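PDB 5D79: berberine bridge enzyme-like 28 from Arabidopsis thaliana, which is an FAD-dependent oxidoreductase of the berberine bridge enzyme-like family, secreted to the cell wall and involved in adaptation to salt stress. Local coordinates for residues A[173-178]-A[344-349]; A[189-194]-A[305-310]; A[338-343]-A[353-358]. One frame throughout, in Å; residues are numbered along the deposited sequence.

Contact 1 sets the loop 173-178, which touches FAD, against the end of helix 336-343. Contact 3 packs that helix on the 353-358 segment, its centre about 4 Å from that of contact 1, and Phe346 CE1 of contact 1 lies 3.5 Å from Val354 CG2 of contact 3. Contact 2 sits about 17 Å, centre to centre, from each of the others, yet touches both through the methyl of Thr190: CG2 is 3.8 Å from Ile173 CG2 and 3.7 Å from Phe343 CE2. Contact 1 meets the cofactor directly, whereas the side chains of Thr190 and Val340 lie about 9 Å and 12 Å from it.

Contact 1. Residues A[173-178]-A[344-349]; sequences IHPTVG and ADFPKG. With FAD (flavin-adenine dinucleotide), chain E.
Gly178 N donates to O2P of FAD over 2.7 Å, and the N-H...O angle of 160° makes this a nearly straight bond between the loop and the pyrophosphate. Gly178 is the N-cap residue of helix 179-184, whose positive end would probably add to the hold on the phosphate. A beta carbon here would run into O1P of the same phosphate. Leading up to it, a type I turn from His174 to Val177, closed by Val177 N to His174 O, brings two side chains against the flavin. The imidazole of His174 takes FAD C6 over the centre of one face, 3.5 Å above its plane, and its ND1 comes 3.4 Å from FAD N5. A chi1 of -64°, with CG anti to the carbonyl carbon, swings the ring onto the isoalloxazine. Val177 adds a methyl, CG2, packed 3.7 Å from FAD C9.

The side of the loop remote from the cofactor meets 344-349 mainly through apolar groups, with one methyl against a carbonyl oxygen. Pro175 CG rests 3.9 Å from Ala344 CB and reaches the edge of the Phe346 ring near its plane, 4.3 Å from CE2. Ala344 CB also lies 3.8 Å from Ile173 O. Asp345, with its positive phi, is the C-prime residue of a Schellman motif that ends helix 336-343, with Phe346 N bonded to Leu341 O; Ala344 and Phe346 lie on either side of it in sequence.

Thr176 OG1 is hydrogen-bonded to His111 NE2, the histidine known to carry the covalent flavin link, although that link is absent from this model. The loop lies between FAD and the C-terminal end of helix 336-343, ahead of helix 179-184, with Pro175 and Val177 backbone-bonded to Gly154 and Ala153 at the start of helix 153-163.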
# COMPACT_ATOMS: atom_id res chain seq x y z
N ILE A 173 -7.02 2.07 -4.14
CA ILE A 173 -7.78 2.05 -5.39
C ILE A 173 -7.36 0.93 -6.36
O ILE A 173 -8.09 0.62 -7.28
CB ILE A 173 -7.69 3.41 -6.18
CG1 ILE A 173 -6.33 3.57 -6.85
CG2 ILE A 173 -8.07 4.60 -5.28
CD1 ILE A 173 -6.20 4.80 -7.71
N HIS A 174 -6.18 0.34 -6.15
CA HIS A 174 -5.64 -0.62 -7.11
C HIS A 174 -6.05 -2.08 -6.77
O HIS A 174 -5.66 -2.62 -5.73
CB HIS A 174 -4.12 -0.47 -7.20
CG HIS A 174 -3.67 0.87 -7.72
ND1 HIS A 174 -3.52 1.97 -6.91
CD2 HIS A 174 -3.33 1.27 -8.97
CE1 HIS A 174 -3.11 3.00 -7.64
NE2 HIS A 174 -2.99 2.60 -8.89
N PRO A 175 -6.85 -2.70 -7.64
CA PRO A 175 -7.52 -3.97 -7.30
C PRO A 175 -6.59 -5.15 -7.06
O PRO A 175 -7.00 -6.05 -6.33
CB PRO A 175 -8.42 -4.24 -8.52
CG PRO A 175 -8.52 -2.95 -9.23
CD PRO A 175 -7.24 -2.22 -8.97
N THR A 176 -5.39 -5.18 -7.64
CA THR A 176 -4.53 -6.37 -7.50
C THR A 176 -3.65 -6.31 -6.24
O THR A 176 -2.86 -7.22 -5.96
CB THR A 176 -3.61 -6.60 -8.76
OG1 THR A 176 -2.76 -5.46 -8.99
CG2 THR A 176 -4.43 -6.89 -10.03
N VAL A 177 -3.79 -5.25 -5.46
CA VAL A 177 -3.02 -5.14 -4.24
C VAL A 177 -3.63 -6.04 -3.16
O VAL A 177 -4.84 -6.04 -2.95
CB VAL A 177 -2.95 -3.68 -3.75
CG1 VAL A 177 -2.27 -3.61 -2.40
CG2 VAL A 177 -2.20 -2.83 -4.77
N GLY A 178 -2.77 -6.80 -2.49
CA GLY A 178 -3.22 -7.76 -1.50
C GLY A 178 -3.59 -7.10 -0.20
O GLY A 178 -3.03 -6.07 0.16
N ALA A 344 -10.08 2.84 -10.78
CA ALA A 344 -9.14 1.84 -11.26
C ALA A 344 -8.96 1.88 -12.79
O ALA A 344 -8.37 0.98 -13.37
CB ALA A 344 -9.58 0.47 -10.82
N ASP A 345 -9.50 2.92 -13.43
CA ASP A 345 -9.29 3.21 -14.86
C ASP A 345 -9.89 2.22 -15.85
O ASP A 345 -9.40 2.07 -16.96
CB ASP A 345 -7.80 3.33 -15.17
CG ASP A 345 -7.26 4.69 -14.85
OD1 ASP A 345 -7.80 5.68 -15.37
OD2 ASP A 345 -6.29 4.77 -14.06
N PHE A 346 -10.98 1.56 -15.46
CA PHE A 346 -11.71 0.71 -16.39
C PHE A 346 -12.67 1.55 -17.25
O PHE A 346 -13.05 2.66 -16.86
CB PHE A 346 -12.46 -0.38 -15.64
CG PHE A 346 -11.56 -1.38 -15.00
CD1 PHE A 346 -10.98 -2.39 -15.75
CD2 PHE A 346 -11.27 -1.32 -13.65
CE1 PHE A 346 -10.14 -3.31 -15.17
CE2 PHE A 346 -10.43 -2.24 -13.06
CZ PHE A 346 -9.87 -3.24 -13.83
N PRO A 347 -13.05 1.03 -18.43
CA PRO A 347 -14.09 1.68 -19.24
C PRO A 347 -15.39 1.90 -18.45
O PRO A 347 -15.67 1.13 -17.52
CB PRO A 347 -14.30 0.69 -20.38
CG PRO A 347 -13.00 -0.04 -20.49
CD PRO A 347 -12.46 -0.14 -19.10
N LYS A 348 -16.16 2.92 -18.78
CA LYS A 348 -17.36 3.20 -18.00
C LYS A 348 -18.46 2.22 -18.37
O LYS A 348 -18.69 1.94 -19.55
CB LYS A 348 -17.84 4.65 -18.18
CG LYS A 348 -18.55 4.98 -19.47
CD LYS A 348 -19.05 6.42 -19.46
CE LYS A 348 -20.26 6.61 -18.55
NZ LYS A 348 -20.96 7.91 -18.80
N GLY A 349 -19.12 1.67 -17.36
CA GLY A 349 -20.12 0.65 -17.60
C GLY A 349 -19.54 -0.74 -17.79
O GLY A 349 -20.22 -1.65 -18.25
PA FAD E . 3.24 -8.04 -0.78
O1A FAD E . 4.52 -7.85 -1.55
O2A FAD E . 2.67 -9.43 -0.92
O5B FAD E . 3.48 -7.65 0.77
C5B FAD E . 4.17 -6.46 1.13
C4B FAD E . 4.78 -6.53 2.54
O4B FAD E . 3.81 -7.02 3.45
C3B FAD E . 5.97 -7.48 2.58
O3B FAD E . 6.96 -7.01 3.46
C2B FAD E . 5.35 -8.77 3.08
O2B FAD E . 6.28 -9.59 3.77
C1B FAD E . 4.20 -8.28 3.96
N9A FAD E . 3.04 -9.20 4.01
C8A FAD E . 2.17 -9.56 3.01
N7A FAD E . 1.24 -10.41 3.52
C5A FAD E . 1.51 -10.60 4.84
C6A FAD E . 0.91 -11.37 5.84
N6A FAD E . -0.29 -11.90 5.65
N1A FAD E . 1.43 -11.35 7.12
C2A FAD E . 2.53 -10.59 7.40
N3A FAD E . 3.13 -9.84 6.41
C4A FAD E . 2.63 -9.84 5.15
N1 FAD E . -0.99 1.63 -1.17
C2 FAD E . -1.89 2.57 -0.71
O2 FAD E . -2.24 2.58 0.48
N3 FAD E . -2.43 3.50 -1.59
C4 FAD E . -2.07 3.50 -2.93
O4 FAD E . -2.65 4.26 -3.71
C4X FAD E . -1.18 2.54 -3.40
N5 FAD E . -0.89 2.42 -4.75
C5X FAD E . -0.26 1.27 -5.22
C6 FAD E . -0.18 1.00 -6.58
C7 FAD E . 0.46 -0.15 -7.04
C7M FAD E . 0.55 -0.43 -8.51
C8 FAD E . 1.00 -1.06 -6.12
C8M FAD E . 1.72 -2.29 -6.59
C9 FAD E . 0.92 -0.79 -4.76
C9A FAD E . 0.34 0.40 -4.31
N10 FAD E . 0.29 0.70 -2.96
C10 FAD E . -0.67 1.58 -2.51
C1' FAD E . 1.21 0.01 -1.99
C2' FAD E . 0.64 -1.26 -1.41
O2' FAD E . -0.46 -0.94 -0.58
C3' FAD E . 1.74 -1.94 -0.62
O3' FAD E . 2.75 -2.35 -1.52
C4' FAD E . 1.26 -3.18 0.10
O4' FAD E . 2.10 -3.46 1.19
C5' FAD E . 1.35 -4.37 -0.83
O5' FAD E . 0.59 -5.42 -0.30
P FAD E . 0.61 -6.82 -1.08
O1P FAD E . -0.00 -7.90 -0.22
O2P FAD E . -0.10 -6.71 -2.40
O3P FAD E . 2.20 -6.94 -1.33

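Contact 2. Residues A[189-194]-A[305-310]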
# COMPACT_ATOMS: atom_id res chain seq x y z
N GLY A 189 -7.14 5.17 0.40
CA GLY A 189 -7.82 5.19 -0.88
C GLY A 189 -8.85 6.30 -0.79
O GLY A 189 -8.76 7.17 0.09
N THR A 190 -9.86 6.28 -1.66
CA THR A 190 -10.78 7.41 -1.78
C THR A 190 -11.74 7.67 -0.61
O THR A 190 -12.54 8.61 -0.68
CB THR A 190 -11.62 7.26 -3.05
OG1 THR A 190 -12.41 6.07 -2.95
CG2 THR A 190 -10.73 7.16 -4.26
N LEU A 191 -11.68 6.86 0.45
CA LEU A 191 -12.56 7.06 1.60
C LEU A 191 -11.80 7.46 2.86
O LEU A 191 -12.36 7.47 3.95
CB LEU A 191 -13.37 5.80 1.89
CG LEU A 191 -14.53 5.40 0.97
CD1 LEU A 191 -14.98 3.96 1.23
CD2 LEU A 191 -15.70 6.36 1.13
N LEU A 192 -10.52 7.79 2.72
CA LEU A 192 -9.67 8.00 3.89
C LEU A 192 -10.10 9.21 4.71
O LEU A 192 -9.88 9.24 5.91
CB LEU A 192 -8.20 8.16 3.49
CG LEU A 192 -7.62 9.55 3.18
CD1 LEU A 192 -6.09 9.46 3.20
CD2 LEU A 192 -8.09 10.04 1.84
N ARG A 193 -10.71 10.20 4.07
CA ARG A 193 -11.08 11.41 4.78
C ARG A 193 -12.36 11.18 5.57
O ARG A 193 -12.67 11.89 6.51
CB ARG A 193 -11.24 12.59 3.81
CG ARG A 193 -9.95 12.98 3.06
CD ARG A 193 -10.07 14.37 2.44
NE ARG A 193 -10.15 15.44 3.44
CZ ARG A 193 -11.26 16.09 3.79
NH1 ARG A 193 -12.42 15.78 3.23
NH2 ARG A 193 -11.21 17.05 4.70
N LYS A 194 -13.08 10.14 5.21
CA LYS A 194 -14.37 9.85 5.80
C LYS A 194 -14.24 8.79 6.87
O LYS A 194 -14.79 8.91 7.96
CB LYS A 194 -15.35 9.41 4.70
CG LYS A 194 -16.70 8.95 5.16
CD LYS A 194 -17.61 10.12 5.37
CE LYS A 194 -19.03 9.67 5.59
NZ LYS A 194 -19.79 10.85 6.04
N LEU A 305 -14.19 11.91 -5.33
CA LEU A 305 -15.33 11.09 -4.94
C LEU A 305 -16.09 11.85 -3.87
O LEU A 305 -15.53 12.23 -2.84
CB LEU A 305 -14.87 9.72 -4.44
CG LEU A 305 -15.97 8.88 -3.79
CD1 LEU A 305 -16.96 8.44 -4.81
CD2 LEU A 305 -15.40 7.69 -3.07
N TYR A 306 -17.36 12.11 -4.13
CA TYR A 306 -18.19 12.77 -3.15
C TYR A 306 -19.22 11.78 -2.63
O TYR A 306 -19.93 11.15 -3.42
CB TYR A 306 -18.85 14.00 -3.76
CG TYR A 306 -19.75 14.73 -2.80
CD1 TYR A 306 -19.23 15.46 -1.74
CD2 TYR A 306 -21.13 14.69 -2.95
CE1 TYR A 306 -20.05 16.12 -0.87
CE2 TYR A 306 -21.96 15.35 -2.08
CZ TYR A 306 -21.42 16.07 -1.04
OH TYR A 306 -22.26 16.72 -0.18
N ILE A 307 -19.28 11.62 -1.30
CA ILE A 307 -20.26 10.72 -0.68
C ILE A 307 -21.62 11.43 -0.53
O ILE A 307 -22.00 11.84 0.56
CB ILE A 307 -19.77 10.22 0.70
CG1 ILE A 307 -18.32 9.81 0.62
CG2 ILE A 307 -20.58 9.03 1.15
CD1 ILE A 307 -18.10 8.68 -0.32
N GLY A 308 -22.33 11.54 -1.65
CA GLY A 308 -23.59 12.25 -1.71
C GLY A 308 -23.96 12.58 -3.15
O GLY A 308 -23.23 12.20 -4.07
N PRO A 309 -25.10 13.28 -3.34
CA PRO A 309 -25.71 13.62 -4.64
C PRO A 309 -24.94 14.67 -5.45
O PRO A 309 -24.20 15.45 -4.87
CB PRO A 309 -27.09 14.20 -4.24
CG PRO A 309 -27.28 13.83 -2.82
CD PRO A 309 -25.92 13.73 -2.21
N VAL A 310 -25.16 14.71 -6.76
CA VAL A 310 -24.41 15.61 -7.60
C VAL A 310 -24.71 17.08 -7.32
O VAL A 310 -23.83 17.92 -7.38
CB VAL A 310 -24.64 15.31 -9.09
CG1 VAL A 310 -26.12 15.31 -9.43
CG2 VAL A 310 -23.86 16.29 -9.95
O HOH W 1 -14.75 10.42 -0.49
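A type I beta turn from Gly189 to Leu192, within the FAD-binding domain, presents Thr190 and Leu191 to Leu305 near the end of strand 298-306 and Ile307 just beyond it, joining that domain to the seven-stranded antiparallel sheet. The turn is closed by Leu192 N to Gly189 O, and Lys194 N bonds to Leu191 O as the chain passes into the short helix 192-195.

Thr190 OG1 stands 3.4 Å from the methyl Leu305 CD2, a hydroxyl laid against a hydrocarbon, with the two side chains crossing at about a right angle. Its chi1 of 62° puts OG1 between the backbone N and the carbonyl carbon, which leaves the CG2 methyl on the side of Phe343. Leu191 makes its contact through a terminal methyl: CD2 meets Ile307 CD1 at 3.6 Å, again at about a right angle, and approaches Leu305 CD2 more loosely at 4.4 Å. Tip methyls thus carry the leucine-isoleucine contact.

A water links the two backbones, donating to Thr190 O at 2.9 Å and to Leu305 O at 3.1 Å. Two carbonyl oxygens cannot bond each other directly, and the water gives each a donor. Ile307 is the centre of an inverse gamma turn, in which Gly308 N bonds weakly to Tyr306 O as the chain leaves the strand.

Lys194 NZ forms a salt bridge with Asp283, and the Arg193 guanidinium bonds to the carbonyls of Phe403, Pro281 and Val280, pinning the start of helix 192-195 to nearby loops. Helix 336-343 covers the joint through Trp336, Ser339 and Phe343, while Leu305 also packs on Ile253 and Val255 of strand 253-260, and Thr190 on Phe285 of strand 284-292.

Contact 3. Residues A[338-343]-A[353-358]; sequences ESVLWF and GVLTNR
Leu341 and Leu355 cross at about a right angle, the CD1 methyl of Leu341 pushing into the isobutyl fork of Leu355. Leu341 CD1 lies 3.5 Å from Leu355 CD1 and nearly as close to CG and CD2 of the same residue, so one methyl meets the whole branch. Leu355 CD2 reaches on to Val340 CG1 at 3.9 Å, at a slant, one helical position earlier. A chi1 of -65°, with CG anti to the carbonyl carbon, carries the Leu355 fork up to Leu341 and Val340. Val354, one residue earlier, brings CG2 within 4.2 Å of Leu341 CG, the two side chains slanting across each other. An alanine in place of Leu355 would probably open a gap beneath Leu341 CD1 and deprive Val340 CG1 of its methyl partner.

The 3-10 segment 353-356 holds its own shape: Gly353 O takes two donors, Thr356 N at 3.1 Å and Thr356 OG1 at 2.6 Å, the hydroxyl arriving in the carbonyl plane. Tyr157 touches Val340 and Tyr158 touches Leu355, both from helix 153-163. Since the touching groups are all aliphatic, helix and 3-10 turn are matched by shape and the hydrophobic effect, while the bonds to Gly353 O lie within the 3-10 segment.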
# COMPACT_ATOMS: atom_id res chain seq x y z
N GLU A 338 -19.13 1.03 -8.31
CA GLU A 338 -18.84 1.46 -9.67
C GLU A 338 -17.73 2.51 -9.67
O GLU A 338 -16.95 2.60 -10.63
CB GLU A 338 -20.11 1.99 -10.34
CG GLU A 338 -21.05 0.87 -10.80
CD GLU A 338 -22.35 1.38 -11.42
OE1 GLU A 338 -22.87 2.43 -10.97
OE2 GLU A 338 -22.84 0.73 -12.36
N SER A 339 -17.63 3.28 -8.59
CA SER A 339 -16.59 4.30 -8.46
C SER A 339 -15.21 3.66 -8.27
O SER A 339 -14.19 4.25 -8.61
CB SER A 339 -16.90 5.25 -7.30
OG SER A 339 -16.53 4.67 -6.06
N VAL A 340 -15.20 2.44 -7.74
CA VAL A 340 -13.98 1.64 -7.65
C VAL A 340 -13.43 1.32 -9.05
O VAL A 340 -12.24 1.48 -9.32
CB VAL A 340 -14.23 0.32 -6.86
CG1 VAL A 340 -13.03 -0.61 -6.95
CG2 VAL A 340 -14.58 0.60 -5.40
N LEU A 341 -14.29 0.86 -9.95
CA LEU A 341 -13.87 0.62 -11.32
C LEU A 341 -13.41 1.92 -11.95
O LEU A 341 -12.48 1.96 -12.74
CB LEU A 341 -15.00 0.01 -12.16
CG LEU A 341 -15.24 -1.50 -12.14
CD1 LEU A 341 -15.73 -1.94 -10.79
CD2 LEU A 341 -16.26 -1.87 -13.18
N TRP A 342 -14.10 2.99 -11.59
CA TRP A 342 -13.82 4.29 -12.15
C TRP A 342 -12.39 4.68 -11.82
O TRP A 342 -11.59 4.96 -12.70
CB TRP A 342 -14.81 5.31 -11.61
CG TRP A 342 -14.89 6.61 -12.37
CD1 TRP A 342 -15.63 6.87 -13.49
CD2 TRP A 342 -14.22 7.82 -12.03
NE1 TRP A 342 -15.46 8.18 -13.87
CE2 TRP A 342 -14.60 8.78 -12.99
CE3 TRP A 342 -13.34 8.19 -11.01
CZ2 TRP A 342 -14.12 10.09 -12.96
CZ3 TRP A 342 -12.87 9.49 -10.98
CH2 TRP A 342 -13.26 10.43 -11.94
N PHE A 343 -12.07 4.67 -10.53
CA PHE A 343 -10.74 5.08 -10.10
C PHE A 343 -9.69 4.09 -10.56
O PHE A 343 -8.53 4.45 -10.72
CB PHE A 343 -10.70 5.27 -8.58
CG PHE A 343 -11.13 6.63 -8.13
CD1 PHE A 343 -10.26 7.70 -8.22
CD2 PHE A 343 -12.40 6.84 -7.62
CE1 PHE A 343 -10.64 8.94 -7.81
CE2 PHE A 343 -12.79 8.08 -7.21
CZ PHE A 343 -11.91 9.14 -7.30
N GLY A 353 -16.88 -7.69 -12.58
CA GLY A 353 -16.01 -8.85 -12.53
C GLY A 353 -14.53 -8.58 -12.75
O GLY A 353 -13.71 -9.41 -12.38
N VAL A 354 -14.19 -7.45 -13.35
CA VAL A 354 -12.78 -7.15 -13.62
C VAL A 354 -12.03 -6.90 -12.33
O VAL A 354 -10.80 -6.90 -12.30
CB VAL A 354 -12.62 -5.93 -14.54
CG1 VAL A 354 -13.40 -6.15 -15.82
CG2 VAL A 354 -13.09 -4.67 -13.84
N LEU A 355 -12.77 -6.68 -11.25
CA LEU A 355 -12.18 -6.45 -9.95
C LEU A 355 -11.46 -7.69 -9.46
O LEU A 355 -10.53 -7.61 -8.66
CB LEU A 355 -13.25 -6.04 -8.96
CG LEU A 355 -13.85 -4.69 -9.34
CD1 LEU A 355 -14.87 -4.31 -8.30
CD2 LEU A 355 -12.77 -3.62 -9.47
N THR A 356 -11.90 -8.84 -9.97
CA THR A 356 -11.42 -10.15 -9.57
C THR A 356 -10.21 -10.65 -10.35
O THR A 356 -9.68 -11.70 -10.03
CB THR A 356 -12.53 -11.20 -9.72
OG1 THR A 356 -12.72 -11.50 -11.10
CG2 THR A 356 -13.83 -10.68 -9.16
N ASN A 357 -9.77 -9.91 -11.37
CA ASN A 357 -8.57 -10.28 -12.11
C ASN A 357 -7.33 -10.07 -11.27
O ASN A 357 -7.19 -9.07 -10.59
CB ASN A 357 -8.43 -9.47 -13.40
CG ASN A 357 -9.65 -9.57 -14.30
OD1 ASN A 357 -10.35 -10.60 -14.33
ND2 ASN A 357 -9.91 -8.50 -15.04
N ARG A 358 -6.43 -11.04 -11.32
CA ARG A 358 -5.16 -10.92 -10.62
C ARG A 358 -4.05 -11.08 -11.64
O ARG A 358 -3.21 -11.96 -11.52
CB ARG A 358 -5.02 -11.98 -9.52
CG ARG A 358 -5.83 -11.70 -8.26
CD ARG A 358 -5.78 -12.90 -7.33
NE ARG A 358 -4.53 -13.04 -6.59
CZ ARG A 358 -4.46 -13.31 -5.29
NH1 ARG A 358 -3.29 -13.44 -4.68
NH2 ARG A 358 -5.58 -13.47 -4.58